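Local coordinates for single-strand DNA-binding protein (Agrobacterium tumefaciens, PDB 3BTP) that binds single-stranded but not double-stranded DNA regardless of sequence and mediates nuclear uptake of the transferred T-DNA strand during plant transformation, at residues Val156-Pro161 with Ile313-Lys318. Residues are numbered along the deposited sequence; the frame is centred on the assembly and turned at random.
Sequences VGNYYP and IMHDSK
Met314 O accepts from Tyr159 N at 2.9 Å, and the same oxygen lies 3.4 Å from Asn158 CA in a CA-H...O contact. The return bond, from Met314 N to Tyr159 O, is also 2.9 Å long and nearly straight (168°). Together they make Tyr159 and Met314 a hydrogen-bonded antiparallel pair, the single bridge between the two strands. Next to this bridge, before Tyr159 and after Met314, a side chain continues the pairing: Asn158 OD1 accepts from Asp316 N at 3.1 Å, on a lone pair in its carbonyl plane. Asn158 CG stands anti to its own carbonyl carbon (chi1 -53°), which brings the amide across to the second strand, while ND2 is held by Asp154. Asn158 OD1 also lies near the His315 ring plane at its edge, with the amide and imidazole planes 75° apart. His315 ND1 is buried there with no partner in the model; NE2 bonds an acidic side chain of another protein's chain.

Beside this polar row Ile313 wedges between two rings. Its CG2 lies over the centre of the Tyr160 face, a CH-pi contact 4.2 Å from the centroid, and the same methyl lies over the centre of one face of the His315 imidazole, 3.5 Å above its plane. The other branch runs alongside the tyrosine, where Ile313 CD1 reaches Tyr160 CE1 at 3.4 Å. Asp316 sits at the N-cap of helix 317-323, its OD2 accepting a weak bond from Lys318 N, while OD1 forms a salt bridge with Lys306, whose NZ also bonds Gly157 O.

Strands 159-160 and 314-316 are edge strands of two four-stranded antiparallel sheets, bonded inward to strands 149-153 and 304-308 respectively, so this short bridge joins the two sheets edge to edge.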
ATOM      1  N   VAL A 156      -3.456   7.664  -5.282  1.00 23.26           N
ATOM      2  CA  VAL A 156      -3.502   8.090  -3.871  1.00 23.79           C
ATOM      3  C   VAL A 156      -2.461   9.184  -3.504  1.00 24.47           C
ATOM      4  O   VAL A 156      -2.348   9.563  -2.336  1.00 25.42           O
ATOM      5  CB  VAL A 156      -3.397   6.850  -2.888  1.00 24.68           C
ATOM      6  CG1 VAL A 156      -4.582   5.877  -3.136  1.00 24.96           C
ATOM      7  CG2 VAL A 156      -2.135   6.055  -3.119  1.00 24.83           C
ATOM      8  N   GLY A 157      -1.695   9.714  -4.460  1.00 22.31           N
ATOM      9  CA  GLY A 157      -0.746  10.765  -4.076  1.00 20.94           C
ATOM     10  C   GLY A 157       0.643  10.274  -3.663  1.00 20.07           C
ATOM     11  O   GLY A 157       1.416  11.029  -3.113  1.00 19.37           O
ATOM     12  N   ASN A 158       0.929   8.989  -3.908  1.00 20.24           N
ATOM     13  CA  ASN A 158       2.316   8.453  -3.946  1.00 20.15           C
ATOM     14  C   ASN A 158       2.962   8.963  -5.215  1.00 19.74           C
ATOM     15  O   ASN A 158       2.258   9.196  -6.215  1.00 21.11           O
ATOM     16  CB  ASN A 158       2.349   6.939  -3.990  1.00 16.58           C
ATOM     17  CG  ASN A 158       1.528   6.291  -2.879  1.00 18.59           C
ATOM     18  OD1 ASN A 158       1.504   6.727  -1.727  1.00 12.53           O
ATOM     19  ND2 ASN A 158       0.833   5.234  -3.245  1.00 19.32           N
ATOM     20  N   TYR A 159       4.273   9.149  -5.168  1.00 17.67           N
ATOM     21  CA  TYR A 159       5.042   9.632  -6.310  1.00 16.11           C
ATOM     22  C   TYR A 159       6.112   8.592  -6.710  1.00 17.49           C
ATOM     23  O   TYR A 159       6.971   8.166  -5.899  1.00 17.22           O
ATOM     24  CB  TYR A 159       5.648  11.057  -6.021  1.00 15.31           C
ATOM     25  CG  TYR A 159       4.650  12.219  -6.220  1.00 14.62           C
ATOM     26  CD1 TYR A 159       4.510  12.838  -7.430  1.00 13.62           C
ATOM     27  CD2 TYR A 159       3.820  12.632  -5.206  1.00 16.62           C
ATOM     28  CE1 TYR A 159       3.597  13.897  -7.626  1.00 14.52           C
ATOM     29  CE2 TYR A 159       2.866  13.674  -5.383  1.00 17.78           C
ATOM     30  CZ  TYR A 159       2.775  14.307  -6.597  1.00 17.19           C
ATOM     31  OH  TYR A 159       1.845  15.310  -6.806  1.00 16.85           O
ATOM     32  N   TYR A 160       6.061   8.207  -7.971  1.00 18.21           N
ATOM     33  CA  TYR A 160       6.933   7.159  -8.542  1.00 19.13           C
ATOM     34  C   TYR A 160       7.919   7.779  -9.478  1.00 19.59           C
ATOM     35  O   TYR A 160       7.534   8.580 -10.325  1.00 18.69           O
ATOM     36  CB  TYR A 160       6.133   6.161  -9.392  1.00 17.82           C
ATOM     37  CG  TYR A 160       5.317   5.151  -8.617  1.00 20.97           C
ATOM     38  CD1 TYR A 160       5.754   3.830  -8.508  1.00 20.86           C
ATOM     39  CD2 TYR A 160       4.121   5.515  -7.972  1.00 21.82           C
ATOM     40  CE1 TYR A 160       5.018   2.899  -7.828  1.00 22.04           C
ATOM     41  CE2 TYR A 160       3.388   4.591  -7.243  1.00 22.85           C
ATOM     42  CZ  TYR A 160       3.842   3.271  -7.182  1.00 22.76           C
ATOM     43  OH  TYR A 160       3.115   2.290  -6.527  1.00 17.55           O
ATOM     44  N   PRO A 161       9.200   7.358  -9.350  1.00 21.43           N
ATOM     45  CA  PRO A 161      10.234   7.739 -10.320  1.00 20.85           C
ATOM     46  C   PRO A 161      10.077   6.799 -11.483  1.00 20.80           C
ATOM     47  O   PRO A 161       9.357   5.818 -11.354  1.00 23.11           O
ATOM     48  CB  PRO A 161      11.561   7.529  -9.539  1.00 19.88           C
ATOM     49  CG  PRO A 161      11.243   6.379  -8.546  1.00 21.66           C
ATOM     50  CD  PRO A 161       9.710   6.455  -8.270  1.00 20.21           C
ATOM     51  N   ILE A 313      10.209   5.033  -4.401  1.00 18.80           N
ATOM     52  CA  ILE A 313       8.856   5.557  -4.252  1.00 18.11           C
ATOM     53  C   ILE A 313       8.691   6.456  -3.033  1.00 17.14           C
ATOM     54  O   ILE A 313       9.078   6.117  -1.954  1.00 18.22           O
ATOM     55  CB  ILE A 313       7.761   4.418  -4.223  1.00 17.95           C
ATOM     56  CG1 ILE A 313       7.956   3.429  -5.382  1.00 17.33           C
ATOM     57  CG2 ILE A 313       6.328   4.996  -4.104  1.00 16.82           C
ATOM     58  CD1 ILE A 313       7.133   2.229  -5.188  1.00 21.57           C
ATOM     59  N   MET A 314       8.045   7.597  -3.230  1.00 16.56           N
ATOM     60  CA  MET A 314       7.670   8.504  -2.158  1.00 16.64           C
ATOM     61  C   MET A 314       6.216   8.321  -1.838  1.00 16.83           C
ATOM     62  O   MET A 314       5.334   8.867  -2.515  1.00 16.15           O
ATOM     63  CB  MET A 314       7.938   9.935  -2.643  1.00 18.37           C
ATOM     64  CG  MET A 314       9.330  10.077  -3.098  1.00 22.57           C
ATOM     65  SD  MET A 314      10.480  10.851  -1.962  1.00 32.13           S
ATOM     66  CE  MET A 314       9.767  10.760  -0.524  1.00  8.89           C
ATOM     67  N   HIS A 315       5.956   7.532  -0.795  1.00 17.30           N
ATOM     68  CA  HIS A 315       4.627   7.231  -0.369  1.00 16.53           C
ATOM     69  C   HIS A 315       4.081   8.359   0.485  1.00 17.95           C
ATOM     70  O   HIS A 315       4.775   8.870   1.402  1.00 18.48           O
ATOM     71  CB  HIS A 315       4.546   5.921   0.421  1.00 16.68           C
ATOM     72  CG  HIS A 315       4.893   4.686  -0.358  1.00 15.84           C
ATOM     73  ND1 HIS A 315       3.985   4.026  -1.182  1.00 19.90           N
ATOM     74  CD2 HIS A 315       6.028   3.961  -0.400  1.00 12.60           C
ATOM     75  CE1 HIS A 315       4.565   2.962  -1.720  1.00 15.96           C
ATOM     76  NE2 HIS A 315       5.803   2.895  -1.251  1.00 19.62           N
ATOM     77  N   ASP A 316       2.850   8.773   0.147  1.00 18.43           N
ATOM     78  CA  ASP A 316       2.101   9.678   0.951  1.00 18.22           C
ATOM     79  C   ASP A 316       1.917   9.041   2.317  1.00 18.65           C
ATOM     80  O   ASP A 316       1.569   7.860   2.451  1.00 16.91           O
ATOM     81  CB  ASP A 316       0.732   9.955   0.350  1.00 18.20           C
ATOM     82  CG  ASP A 316       0.009  11.105   1.072  1.00 21.04           C
ATOM     83  OD1 ASP A 316       0.398  12.321   0.883  1.00 22.87           O
ATOM     84  OD2 ASP A 316      -0.913  10.789   1.850  1.00 22.94           O
ATOM     85  N   SER A 317       2.133   9.875   3.336  1.00 20.72           N
ATOM     86  CA  SER A 317       2.024   9.518   4.763  1.00 21.42           C
ATOM     87  C   SER A 317       0.623   8.947   5.154  1.00 21.91           C
ATOM     88  O   SER A 317       0.526   7.918   5.868  1.00 23.12           O
ATOM     89  CB  SER A 317       2.413  10.773   5.586  1.00 20.24           C
ATOM     90  OG  SER A 317       1.304  11.671   5.662  1.00 23.31           O
ATOM     91  N   LYS A 318      -0.451   9.566   4.675  1.00 22.05           N
ATOM     92  CA  LYS A 318      -1.816   9.030   4.901  1.00 24.26           C
ATOM     93  C   LYS A 318      -2.089   7.717   4.167  1.00 22.61           C
ATOM     94  O   LYS A 318      -2.767   6.847   4.679  1.00 23.10           O
ATOM     95  CB  LYS A 318      -2.863  10.078   4.473  1.00 25.00           C
ATOM     96  CG  LYS A 318      -2.649  11.426   5.132  1.00 26.22           C
ATOM     97  CD  LYS A 318      -3.877  12.419   4.969  1.00 30.77           C
ATOM     98  CE  LYS A 318      -3.714  13.585   6.104  1.00 37.63           C
ATOM     99  NZ  LYS A 318      -4.935  13.810   6.957  1.00 45.97           N
TER